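Local coordinates for cobalamin biosynthesis protein CobN (Mycobacterium tuberculosis, PDB 7C6O) that is the large, catalytic subunit of cobaltochelatase, which probably inserts cobalt into the corrin ring of hydrogenobyrinic acid a,c-diamide during cobalamin biosynthesis, at residues D51-R56 / H200-T205; P174-L179 / L223-A228; A192-R197 / D245-T250; A228-A233 / V249-A254. One frame throughout, in Å; residues are numbered along the deposited sequence.

The four contacts follow one another from the N-terminal α/β unit into the neighbouring seven-stranded mixed sheet. Contact 1 joins the two, and its 200-205 segment follows strand 190-196 of contact 3; His200 ND1 probably hydrogen-bonds Tyr195 OH there (2.8 Å) and the His200 ring stacks on Tyr226 of contact 2. Contacts 2 and 3, with centres 9 Å apart, are built into that sheet, where strands 221-227 and 190-196 are neighbours. Contact 4 shares Ala228 with contact 2 and Val249 and Thr250 with contact 3, joining the loops that leave strands 221-227 and 246-249. The bound sodium ion, at Asp125 and Ser127, involves residues outside all four contacts.

Contact 1 (D51-R56 / H200-T205); sequences DLISAR and HLAGNT
Ser54 and Ala202 bring the backbones to a CA-CA separation of 4.3 Å, where helix 49-58 of the N-terminal parallel-sheet unit meets the C-terminal end of helix 197-202. That end is closed by a Schellman motif: Gly203 takes a positive phi of 85°, and Asn204 then centres an inverse gamma turn, with its side chain directed to the first helix. Ser54 OG lies 2.9 Å from Leu201 O, a hydrogen bond that is not settled, because Thr50 O of its own helix is also within reach of the one proton. The hydroxyl lies directly on the backbone of the last helical turn, 3.4 Å from Ala202 CA. Beside it, Ile53 supplies the apolar part. Its CG2 branch, anti to the backbone N, meets Ala202 CB at 3.6 Å and also reaches Ala202 O, which lies with Ile53 O around the Ser57 hydroxyl. In one of the two deposited conformers of Asn204, the side chain crosses Ile53 at about a right angle. The Arg56 guanidinium is salt-bridged through NH1 to Asp332 and approaches that same Asn204 conformer only loosely, with Asn204 OD1 at its edge, in plane, 3.8 Å from Arg56 NH2.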
loop_
_atom_site.group_PDB
_atom_site.type_symbol
_atom_site.label_atom_id
_atom_site.label_comp_id
_atom_site.label_asym_id
_atom_site.label_seq_id
_atom_site.Cartn_x
_atom_site.Cartn_y
_atom_site.Cartn_z
ATOM N N ASP A 51 20.984 -33.168 -3.989
ATOM C CA ASP A 51 21.963 -34.251 -4.087
ATOM C C ASP A 51 23.086 -33.889 -5.048
ATOM O O ASP A 51 24.271 -34.051 -4.732
ATOM C CB ASP A 51 21.286 -35.543 -4.554
ATOM C CG ASP A 51 20.309 -36.104 -3.542
ATOM O OD1 ASP A 51 20.286 -35.624 -2.390
ATOM O OD2 ASP A 51 19.559 -37.035 -3.909
ATOM N N LEU A 52 22.726 -33.399 -6.237
ATOM C CA LEU A 52 23.725 -33.128 -7.265
ATOM C C LEU A 52 24.643 -31.984 -6.855
ATOM O O LEU A 52 25.848 -32.021 -7.128
ATOM C CB LEU A 52 23.033 -32.822 -8.593
ATOM C CG LEU A 52 21.957 -33.827 -9.010
ATOM C CD1 LEU A 52 21.397 -33.500 -10.391
ATOM C CD2 LEU A 52 22.495 -35.253 -8.968
ATOM N N ILE A 53 24.093 -30.963 -6.196
ATOM C CA ILE A 53 24.918 -29.851 -5.739
ATOM C C ILE A 53 25.832 -30.301 -4.605
ATOM O O ILE A 53 27.006 -29.917 -4.548
ATOM C CB ILE A 53 24.032 -28.661 -5.329
ATOM C CG1 ILE A 53 23.209 -28.181 -6.529
ATOM C CG2 ILE A 53 24.880 -27.521 -4.782
ATOM C CD1 ILE A 53 22.195 -27.110 -6.191
ATOM N N SER A 54 25.312 -31.127 -3.692
ATOM C CA SER A 54 26.149 -31.700 -2.642
ATOM C C SER A 54 27.298 -32.503 -3.233
ATOM O O SER A 54 28.429 -32.445 -2.736
ATOM C CB SER A 54 25.309 -32.583 -1.717
ATOM O OG SER A 54 24.351 -31.825 -0.999
ATOM N N ALA A 55 27.024 -33.271 -4.290
ATOM C CA ALA A 55 28.084 -34.020 -4.956
ATOM C C ALA A 55 29.112 -33.081 -5.574
ATOM O O ALA A 55 30.320 -33.333 -5.498
ATOM C CB ALA A 55 27.485 -34.941 -6.019
ATOM N N ARG A 56 28.647 -31.988 -6.187
ATOM C CA ARG A 56 29.567 -30.993 -6.729
ATOM C C ARG A 56 30.399 -30.354 -5.623
ATOM O O ARG A 56 31.617 -30.196 -5.766
ATOM C CB ARG A 56 28.790 -29.924 -7.500
ATOM C CG ARG A 56 29.665 -28.870 -8.165
ATOM C CD ARG A 56 28.824 -27.853 -8.918
ATOM N NE ARG A 56 28.064 -26.994 -8.014
ATOM C CZ ARG A 56 27.151 -26.114 -8.409
ATOM N NH1 ARG A 56 26.876 -25.975 -9.699
ATOM N NH2 ARG A 56 26.511 -25.371 -7.515
ATOM N N HIS A 200 22.332 -25.226 3.140
ATOM C CA HIS A 200 23.478 -25.671 3.928
ATOM C C HIS A 200 23.928 -27.060 3.490
ATOM O O HIS A 200 25.124 -27.307 3.297
ATOM C CB HIS A 200 23.127 -25.662 5.417
ATOM C CG HIS A 200 24.293 -25.944 6.311
ATOM N ND1 HIS A 200 25.234 -24.989 6.630
ATOM C CD2 HIS A 200 24.674 -27.076 6.951
ATOM C CE1 HIS A 200 26.143 -25.518 7.430
ATOM N NE2 HIS A 200 25.826 -26.785 7.640
ATOM N N LEU A 201 22.974 -27.976 3.311
ATOM C CA LEU A 201 23.316 -29.337 2.907
ATOM C C LEU A 201 23.948 -29.365 1.522
ATOM O O LEU A 201 24.876 -30.142 1.270
ATOM C CB LEU A 201 22.071 -30.220 2.940
ATOM C CG LEU A 201 21.466 -30.450 4.322
ATOM C CD1 LEU A 201 20.237 -31.331 4.223
ATOM C CD2 LEU A 201 22.499 -31.072 5.230
ATOM N N ALA A 202 23.455 -28.526 0.608
ATOM C CA ALA A 202 24.017 -28.475 -0.735
ATOM C C ALA A 202 25.416 -27.873 -0.759
ATOM O O ALA A 202 26.156 -28.098 -1.722
ATOM C CB ALA A 202 23.097 -27.674 -1.657
ATOM N N GLY A 203 25.796 -27.124 0.273
ATOM C CA GLY A 203 27.041 -26.386 0.243
ATOM C C GLY A 203 26.957 -25.033 -0.428
ATOM O O GLY A 203 27.994 -24.383 -0.605
ATOM N N ASN A 204 25.759 -24.594 -0.818
ATOM C CA ASN A 204 25.570 -23.281 -1.437
ATOM C C ASN A 204 25.352 -22.234 -0.345
ATOM O O ASN A 204 24.265 -21.689 -0.153
ATOM C CB ASN A 204 24.404 -23.314 -2.418
ATOM C CG ASN A 204 24.818 -23.759 -3.807
ATOM O OD1 ASN A 204 25.999 -23.736 -4.156
ATOM N ND2 ASN A 204 23.840 -24.155 -4.615
ATOM N N THR A 205 26.428 -21.958 0.389
ATOM C CA THR A 205 26.377 -20.997 1.483
ATOM C C THR A 205 27.174 -19.733 1.191
ATOM O O THR A 205 27.341 -18.898 2.087
ATOM C CB THR A 205 26.868 -21.640 2.783
ATOM O OG1 THR A 205 28.181 -22.183 2.592
ATOM C CG2 THR A 205 25.918 -22.748 3.219
#

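Contact 2 (P174-L179 / L223-A228); sequences PTWGVL and LPLYCA
Gly177 O is met by two donors from the facing strand: Tyr226 N gives it a hydrogen bond of 3.0 Å, and Leu225 CA adds a CA-H...O contact. This is the antiparallel edge of a mixed α/β sheet, with the outermost strand 176-178 running against strand 221-227. Gly177 and Tyr226 form a hydrogen-bonded pair, completed by Gly177 N to Tyr226 O; two residues further along, Leu179 N reaches Pro224 O at 3.1 Å, from above the carbonyl plane.

The Tyr226 ring is the main side-chain feature. With CG between the backbone N and the carbonyl carbon (chi1 64°), the ring folds back over its partner, so that Gly177 N lies 3.3 Å above the ring plane, over its centre, and Gly177 CA makes a CH-pi contact on the same face. His200 stacks on the other face, leaving the ring sandwiched, while Pro174 O sits at its edge and bonds Arg197 NE.

The opposite side of the strand pair carries Trp176, Val178 and Leu225. Val178 and Leu225 run alongside each other in the same direction, with Val178 CG2 3.6 Å from Leu225 CD2, which also approaches the edge of the indole; helix 235-241 packs against Trp176 and Leu225. Thr175 O is buried without a partner in the model. Beyond the phenol, one water connects the strands, 3.2 Å from Tyr226 OH and donating to Val178 O at 3.3 Å.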
loop_
_atom_site.group_PDB
_atom_site.type_symbol
_atom_site.label_atom_id
_atom_site.label_comp_id
_atom_site.label_asym_id
_atom_site.label_seq_id
_atom_site.Cartn_x
_atom_site.Cartn_y
_atom_site.Cartn_z
ATOM N N PRO A 174 21.778 -32.102 11.606
ATOM C CA PRO A 174 20.742 -31.570 12.495
ATOM C C PRO A 174 19.678 -30.810 11.718
ATOM O O PRO A 174 19.884 -30.369 10.585
ATOM C CB PRO A 174 21.515 -30.630 13.430
ATOM C CG PRO A 174 22.967 -30.934 13.207
ATOM C CD PRO A 174 23.076 -31.444 11.809
ATOM N N THR A 175 18.512 -30.670 12.351
ATOM C CA THR A 175 17.445 -29.876 11.758
ATOM C C THR A 175 17.797 -28.397 11.715
ATOM O O THR A 175 17.234 -27.658 10.901
ATOM C CB THR A 175 16.140 -30.087 12.528
ATOM O OG1 THR A 175 16.319 -29.685 13.891
ATOM C CG2 THR A 175 15.738 -31.554 12.496
ATOM N N TRP A 176 18.717 -27.956 12.569
ATOM C CA TRP A 176 19.202 -26.585 12.569
ATOM C C TRP A 176 20.637 -26.593 13.076
ATOM O O TRP A 176 21.063 -27.524 13.761
ATOM C CB TRP A 176 18.329 -25.675 13.441
ATOM C CG TRP A 176 18.510 -25.917 14.909
ATOM C CD1 TRP A 176 17.846 -26.827 15.679
ATOM C CD2 TRP A 176 19.420 -25.238 15.781
ATOM N NE1 TRP A 176 18.287 -26.756 16.980
ATOM C CE2 TRP A 176 19.254 -25.789 17.068
ATOM C CE3 TRP A 176 20.360 -24.219 15.600
ATOM C CZ2 TRP A 176 19.992 -25.354 18.166
ATOM C CZ3 TRP A 176 21.093 -23.788 16.693
ATOM C CH2 TRP A 176 20.904 -24.355 17.960
ATOM N N GLY A 177 21.381 -25.548 12.739
ATOM C CA GLY A 177 22.753 -25.471 13.206
ATOM C C GLY A 177 23.401 -24.170 12.793
ATOM O O GLY A 177 22.773 -23.295 12.188
ATOM N N VAL A 178 24.684 -24.063 13.129
ATOM C CA VAL A 178 25.479 -22.866 12.887
ATOM C C VAL A 178 26.389 -23.107 11.693
ATOM O O VAL A 178 26.920 -24.210 11.511
ATOM C CB VAL A 178 26.302 -22.492 14.135
ATOM C CG1 VAL A 178 26.887 -21.092 13.994
ATOM C CG2 VAL A 178 25.453 -22.602 15.391
ATOM N N LEU A 179 26.564 -22.075 10.868
ATOM C CA LEU A 179 27.616 -22.073 9.859
ATOM C C LEU A 179 28.909 -21.653 10.543
ATOM O O LEU A 179 29.063 -20.491 10.936
ATOM C CB LEU A 179 27.264 -21.132 8.709
ATOM C CG LEU A 179 28.289 -21.050 7.576
ATOM C CD1 LEU A 179 28.432 -22.394 6.874
ATOM C CD2 LEU A 179 27.915 -19.960 6.584
ATOM N N LEU A 223 25.869 -14.225 13.176
ATOM C CA LEU A 223 25.463 -15.521 13.718
ATOM C C LEU A 223 24.646 -16.234 12.648
ATOM O O LEU A 223 23.407 -16.198 12.665
ATOM C CB LEU A 223 24.673 -15.352 15.019
ATOM C CG LEU A 223 24.093 -16.605 15.684
ATOM C CD1 LEU A 223 25.179 -17.626 15.986
ATOM C CD2 LEU A 223 23.335 -16.234 16.949
ATOM N N PRO A 224 25.309 -16.877 11.685
ATOM C CA PRO A 224 24.576 -17.568 10.613
ATOM C C PRO A 224 23.994 -18.886 11.108
ATOM O O PRO A 224 24.712 -19.741 11.633
ATOM C CB PRO A 224 25.647 -17.798 9.541
ATOM C CG PRO A 224 26.929 -17.842 10.305
ATOM C CD PRO A 224 26.766 -16.895 11.462
ATOM N N LEU A 225 22.684 -19.046 10.934
ATOM C CA LEU A 225 21.968 -20.230 11.386
ATOM C C LEU A 225 21.103 -20.756 10.253
ATOM O O LEU A 225 20.368 -19.987 9.625
ATOM C CB LEU A 225 21.097 -19.914 12.610
ATOM C CG LEU A 225 21.820 -19.420 13.864
ATOM C CD1 LEU A 225 20.825 -18.897 14.891
ATOM C CD2 LEU A 225 22.664 -20.535 14.457
ATOM N N TYR A 226 21.189 -22.057 9.989
ATOM C CA TYR A 226 20.309 -22.698 9.023
ATOM C C TYR A 226 19.199 -23.445 9.751
ATOM O O TYR A 226 19.363 -23.878 10.893
ATOM C CB TYR A 226 21.079 -23.654 8.106
ATOM C CG TYR A 226 21.718 -24.834 8.805
ATOM C CD1 TYR A 226 23.027 -24.769 9.261
ATOM C CD2 TYR A 226 21.015 -26.019 8.996
ATOM C CE1 TYR A 226 23.617 -25.849 9.895
ATOM C CE2 TYR A 226 21.596 -27.103 9.633
ATOM C CZ TYR A 226 22.896 -27.011 10.078
ATOM O OH TYR A 226 23.482 -28.085 10.710
ATOM N N CYS A 227 18.060 -23.585 9.077
ATOM C CA CYS A 227 16.919 -24.282 9.653
ATOM C C CYS A 227 15.952 -24.641 8.538
ATOM O O CYS A 227 16.005 -24.082 7.439
ATOM C CB CYS A 227 16.214 -23.434 10.716
ATOM S SG CYS A 227 15.352 -21.994 10.056
ATOM N N ALA A 228 15.061 -25.586 8.838
ATOM C CA ALA A 228 14.056 -25.973 7.856
ATOM C C ALA A 228 12.920 -24.961 7.778
ATOM O O ALA A 228 12.381 -24.726 6.691
ATOM C CB ALA A 228 13.505 -27.363 8.181
HETATM O O HOH W 1 26.401 -27.449 11.718
#

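Contact 3 (A192-R197 / D245-T250); sequences AVLYYR and DAMVVT
Two parallel strands, 190-196 and 246-249, pair inside the α/β sheet, whose five parallel strands run in the order 2-1-3-4-5 of flavodoxin-like folds. The ladder starts where Ala192 N bonds Ala246 O, continues from Val248 N to Ala192 O at 2.8 Å, and then from Leu194 N to Val248 O at 2.9 Å. Val193 CA adds a CA-H...O contact to Val248 O.

At the C-terminal end, Leu194 O is held twice by Thr250. The backbone N comes nearly along the C=O axis at 2.9 Å, whereas Thr250 OG1 donates at 2.8 Å in the carbonyl plane, on a lone pair. The hydroxyl can turn back in this way because OG1 stands between its own backbone N and carbonyl carbon (chi1 66°). With its proton spent on Leu194 O, OG1 accepts from a water at 2.8 Å, and that water in turn accepts from Tyr196 N, so the pairing is prolonged past the last direct bond.

The apolar contacts between the two strands lie on the face carrying Ala192, Leu194, Met247 and Val249. Met247 bends at chi3 to bring CE to 3.7 Å from Leu194 CD2, and its CG lies near Ala192 CB. Leu194 CB also meets Val249 CG1.

On the other face, Val193 lies against helix 206-217, and Val248 fits between that helix and helix 343-361. Strand 221-227 borders strand 190-196 on its far edge, with Leu225 and Cys227 touching Leu194.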
loop_
_atom_site.group_PDB
_atom_site.type_symbol
_atom_site.label_atom_id
_atom_site.label_comp_id
_atom_site.label_asym_id
_atom_site.label_seq_id
_atom_site.Cartn_x
_atom_site.Cartn_y
_atom_site.Cartn_z
ATOM N N ALA A 192 21.933 -12.210 13.723
ATOM C CA ALA A 192 21.668 -13.551 13.223
ATOM C C ALA A 192 21.311 -13.497 11.742
ATOM O O ALA A 192 20.665 -12.555 11.279
ATOM C CB ALA A 192 20.535 -14.202 14.017
ATOM N N VAL A 193 21.755 -14.506 10.996
ATOM C CA VAL A 193 21.405 -14.669 9.586
ATOM C C VAL A 193 20.749 -16.036 9.433
ATOM O O VAL A 193 21.411 -17.070 9.588
ATOM C CB VAL A 193 22.624 -14.533 8.664
ATOM C CG1 VAL A 193 22.205 -14.679 7.204
ATOM C CG2 VAL A 193 23.305 -13.193 8.892
ATOM N N LEU A 194 19.454 -16.044 9.121
ATOM C CA LEU A 194 18.670 -17.272 9.038
ATOM C C LEU A 194 18.504 -17.675 7.577
ATOM O O LEU A 194 17.958 -16.908 6.776
ATOM C CB LEU A 194 17.302 -17.093 9.697
ATOM C CG LEU A 194 17.170 -17.365 11.199
ATOM C CD1 LEU A 194 17.310 -18.852 11.498
ATOM C CD2 LEU A 194 18.180 -16.554 12.002
ATOM N N TYR A 195 18.967 -18.877 7.235
ATOM C CA TYR A 195 18.848 -19.385 5.876
ATOM C C TYR A 195 18.380 -20.835 5.911
ATOM O O TYR A 195 18.308 -21.466 6.967
ATOM C CB TYR A 195 20.169 -19.246 5.103
ATOM C CG TYR A 195 21.326 -20.066 5.633
ATOM C CD1 TYR A 195 22.017 -19.674 6.773
ATOM C CD2 TYR A 195 21.748 -21.216 4.973
ATOM C CE1 TYR A 195 23.083 -20.414 7.254
ATOM C CE2 TYR A 195 22.813 -21.962 5.446
ATOM C CZ TYR A 195 23.479 -21.557 6.586
ATOM O OH TYR A 195 24.542 -22.295 7.063
ATOM N N TYR A 196 18.053 -21.359 4.733
ATOM C CA TYR A 196 17.414 -22.663 4.636
ATOM C C TYR A 196 18.419 -23.800 4.775
ATOM O O TYR A 196 19.540 -23.734 4.259
ATOM C CB TYR A 196 16.660 -22.786 3.312
ATOM C CG TYR A 196 15.243 -22.269 3.394
ATOM C CD1 TYR A 196 14.392 -22.689 4.409
ATOM C CD2 TYR A 196 14.761 -21.350 2.471
ATOM C CE1 TYR A 196 13.094 -22.218 4.497
ATOM C CE2 TYR A 196 13.466 -20.870 2.552
ATOM C CZ TYR A 196 12.638 -21.309 3.565
ATOM O OH TYR A 196 11.347 -20.837 3.653
ATOM N N ARG A 197 17.991 -24.852 5.479
ATOM C CA ARG A 197 18.815 -26.041 5.677
ATOM C C ARG A 197 19.198 -26.686 4.352
ATOM O O ARG A 197 20.310 -27.212 4.216
ATOM C CB ARG A 197 18.057 -27.030 6.565
ATOM C CG ARG A 197 18.773 -28.331 6.887
ATOM C CD ARG A 197 17.914 -29.162 7.833
ATOM N NE ARG A 197 18.560 -30.401 8.249
ATOM C CZ ARG A 197 18.435 -31.556 7.605
ATOM N NH1 ARG A 197 17.689 -31.624 6.511
ATOM N NH2 ARG A 197 19.055 -32.639 8.054
ATOM N N ASP A 245 20.905 -9.661 18.636
ATOM C CA ASP A 245 20.331 -8.330 18.775
ATOM C C ASP A 245 19.429 -7.958 17.607
ATOM O O ASP A 245 18.622 -7.030 17.731
ATOM C CB ASP A 245 21.449 -7.297 18.918
ATOM C CG ASP A 245 22.317 -7.558 20.128
ATOM O OD1 ASP A 245 21.767 -7.587 21.249
ATOM O OD2 ASP A 245 23.539 -7.759 19.959
ATOM N N ALA A 246 19.549 -8.662 16.485
ATOM C CA ALA A 246 18.667 -8.493 15.341
ATOM C C ALA A 246 18.829 -9.715 14.450
ATOM O O ALA A 246 19.837 -10.424 14.522
ATOM C CB ALA A 246 18.975 -7.205 14.567
ATOM N N MET A 247 17.824 -9.954 13.610
ATOM C CA MET A 247 17.801 -11.099 12.708
ATOM C C MET A 247 17.600 -10.628 11.277
ATOM O O MET A 247 16.662 -9.874 10.998
ATOM C CB MET A 247 16.672 -12.073 13.055
ATOM C CG MET A 247 16.774 -12.766 14.389
ATOM S SD MET A 247 15.250 -13.682 14.705
ATOM C CE MET A 247 15.234 -14.781 13.291
ATOM N N VAL A 248 18.462 -11.088 10.375
ATOM C CA VAL A 248 18.207 -11.021 8.939
ATOM C C VAL A 248 17.745 -12.402 8.496
ATOM O O VAL A 248 18.472 -13.388 8.657
ATOM C CB VAL A 248 19.451 -10.578 8.156
ATOM C CG1 VAL A 248 19.136 -10.530 6.671
ATOM C CG2 VAL A 248 19.939 -9.222 8.640
ATOM N N VAL A 249 16.538 -12.484 7.944
ATOM C CA VAL A 249 15.947 -13.759 7.561
ATOM C C VAL A 249 15.865 -13.832 6.044
ATOM O O VAL A 249 15.591 -12.830 5.372
ATOM C CB VAL A 249 14.563 -13.970 8.208
ATOM C CG1 VAL A 249 14.690 -13.963 9.721
ATOM C CG2 VAL A 249 13.572 -12.911 7.745
ATOM N N THR A 250 16.130 -15.022 5.507
ATOM C CA THR A 250 15.990 -15.291 4.080
ATOM C C THR A 250 14.999 -16.419 3.829
ATOM O O THR A 250 14.993 -17.010 2.744
ATOM C CB THR A 250 17.347 -15.619 3.452
ATOM O OG1 THR A 250 17.841 -16.852 3.987
ATOM C CG2 THR A 250 18.351 -14.516 3.746
HETATM O O HOH W 2 17.905 -19.220 2.528
#

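Contact 4 (A228-A233 / V249-A254); sequences ASLRTA and VTVLAA
Apolar packing centres on Leu230, whose CD1 is 3.8 Å from Val249 CG1 and equally far from Val251 CG2. Two loops meet here at the C-terminal edge of the parallel strands: 228-233 follows strand 221-227 and includes a type I beta turn from Leu230 to Ala233, while 249-254 leaves strand 246-249. Leu230 points its CG away from its own carbonyl carbon (chi1 -82°) and crosses Val251 at about a right angle. Leu194 of strand 190-196 touches both Leu230 and Val249. At the other end of the contact, Ala254 CB lies 3.9 Å from Leu230 CB; the same methyl rests on the backbone of the turn, 3.6 Å from Arg231 N.

Contacts to a carbonyl oxygen form a second group. Ala254 O faces the aliphatic base of Arg231, 3.3 Å from both CB and CG, and receives a CA-H...O contact from Arg231 CA; beyond a bend at chi3 the guanidinium heads off from the second loop.

Polar links between the loops run through water. One molecule accepts from Leu230 N at 3.0 Å and donates to Leu252 O at 2.8 Å, an oxygen that Arg320 NH2 also bonds. Within the first loop, Ser229 OG accepts from Arg231 N, an ST turn that shapes the chain beside Ala254, and Leu230 O turns outside the pair to His275 NE2.

Methyl contacts, carbon-bound hydrogens and a bridging water join the loops, which is consistent with a fit that rests mainly on shape and apolar contact, while the backbone N and O of the buried Leu230 have partners in the water and His275 NE2.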
loop_
_atom_site.group_PDB
_atom_site.type_symbol
_atom_site.label_atom_id
_atom_site.label_comp_id
_atom_site.label_asym_id
_atom_site.label_seq_id
_atom_site.Cartn_x
_atom_site.Cartn_y
_atom_site.Cartn_z
ATOM N N ALA A 228 15.061 -25.586 8.838
ATOM C CA ALA A 228 14.056 -25.973 7.856
ATOM C C ALA A 228 12.920 -24.961 7.778
ATOM O O ALA A 228 12.381 -24.726 6.691
ATOM C CB ALA A 228 13.505 -27.363 8.181
ATOM N N SER A 229 12.552 -24.351 8.903
ATOM C CA SER A 229 11.454 -23.398 8.927
ATOM C C SER A 229 11.518 -22.591 10.213
ATOM O O SER A 229 11.873 -23.121 11.267
ATOM C CB SER A 229 10.097 -24.107 8.822
ATOM O OG SER A 229 9.028 -23.206 9.061
ATOM N N LEU A 230 11.172 -21.308 10.118
ATOM C CA LEU A 230 10.957 -20.512 11.317
ATOM C C LEU A 230 9.545 -20.654 11.866
ATOM O O LEU A 230 9.304 -20.278 13.019
ATOM C CB LEU A 230 11.258 -19.035 11.044
ATOM C CG LEU A 230 12.738 -18.654 11.107
ATOM C CD1 LEU A 230 12.929 -17.159 10.886
ATOM C CD2 LEU A 230 13.329 -19.083 12.438
ATOM N N ARG A 231 8.612 -21.189 11.075
ATOM C CA ARG A 231 7.265 -21.439 11.580
ATOM C C ARG A 231 7.271 -22.550 12.623
ATOM O O ARG A 231 6.642 -22.429 13.681
ATOM C CB ARG A 231 6.326 -21.786 10.427
ATOM C CG ARG A 231 4.946 -22.243 10.879
ATOM C CD ARG A 231 3.930 -22.181 9.747
ATOM N NE ARG A 231 4.299 -23.031 8.620
ATOM C CZ ARG A 231 3.972 -24.315 8.515
ATOM N NH1 ARG A 231 3.267 -24.903 9.471
ATOM N NH2 ARG A 231 4.349 -25.012 7.452
ATOM N N THR A 232 7.972 -23.644 12.338
ATOM C CA THR A 232 8.114 -24.756 13.275
ATOM C C THR A 232 9.484 -24.752 13.940
ATOM O O THR A 232 10.096 -25.807 14.124
ATOM C CB THR A 232 7.878 -26.079 12.557
ATOM O OG1 THR A 232 8.806 -26.202 11.474
ATOM C CG2 THR A 232 6.460 -26.140 12.009
ATOM N N ALA A 233 9.976 -23.569 14.307
ATOM C CA ALA A 233 11.321 -23.435 14.845
ATOM C C ALA A 233 11.504 -24.295 16.086
ATOM O O ALA A 233 10.647 -24.336 16.970
ATOM C CB ALA A 233 11.610 -21.972 15.178
ATOM N N VAL A 249 16.538 -12.484 7.944
ATOM C CA VAL A 249 15.947 -13.759 7.561
ATOM C C VAL A 249 15.865 -13.832 6.044
ATOM O O VAL A 249 15.591 -12.830 5.372
ATOM C CB VAL A 249 14.563 -13.970 8.208
ATOM C CG1 VAL A 249 14.690 -13.963 9.721
ATOM C CG2 VAL A 249 13.572 -12.911 7.745
ATOM N N THR A 250 16.130 -15.022 5.507
ATOM C CA THR A 250 15.990 -15.291 4.080
ATOM C C THR A 250 14.999 -16.419 3.829
ATOM O O THR A 250 14.993 -17.010 2.744
ATOM C CB THR A 250 17.347 -15.619 3.452
ATOM O OG1 THR A 250 17.841 -16.852 3.987
ATOM C CG2 THR A 250 18.351 -14.516 3.746
ATOM N N VAL A 251 14.161 -16.726 4.814
ATOM C CA VAL A 251 13.189 -17.802 4.715
ATOM C C VAL A 251 11.787 -17.204 4.626
ATOM O O VAL A 251 11.580 -16.009 4.835
ATOM C CB VAL A 251 13.303 -18.783 5.899
ATOM C CG1 VAL A 251 14.697 -19.391 5.943
ATOM C CG2 VAL A 251 12.989 -18.066 7.206
ATOM N N LEU A 252 10.814 -18.059 4.316
ATOM C CA LEU A 252 9.427 -17.640 4.172
ATOM C C LEU A 252 8.844 -17.210 5.518
ATOM O O LEU A 252 9.429 -17.425 6.584
ATOM C CB LEU A 252 8.588 -18.771 3.574
ATOM C CG LEU A 252 8.419 -18.847 2.053
ATOM C CD1 LEU A 252 9.639 -18.332 1.313
ATOM C CD2 LEU A 252 8.117 -20.281 1.644
ATOM N N ALA A 253 7.659 -16.601 5.456
ATOM C CA ALA A 253 6.995 -16.114 6.659
ATOM C C ALA A 253 6.650 -17.266 7.597
ATOM O O ALA A 253 6.420 -18.401 7.171
ATOM C CB ALA A 253 5.726 -15.340 6.296
ATOM N N ALA A 254 6.599 -16.957 8.893
ATOM C CA ALA A 254 6.463 -17.977 9.922
ATOM C C ALA A 254 5.091 -18.026 10.581
ATOM O O ALA A 254 4.811 -18.986 11.307
ATOM C CB ALA A 254 7.523 -17.768 11.010
HETATM O O HOH W 3 9.921 -19.969 7.734
#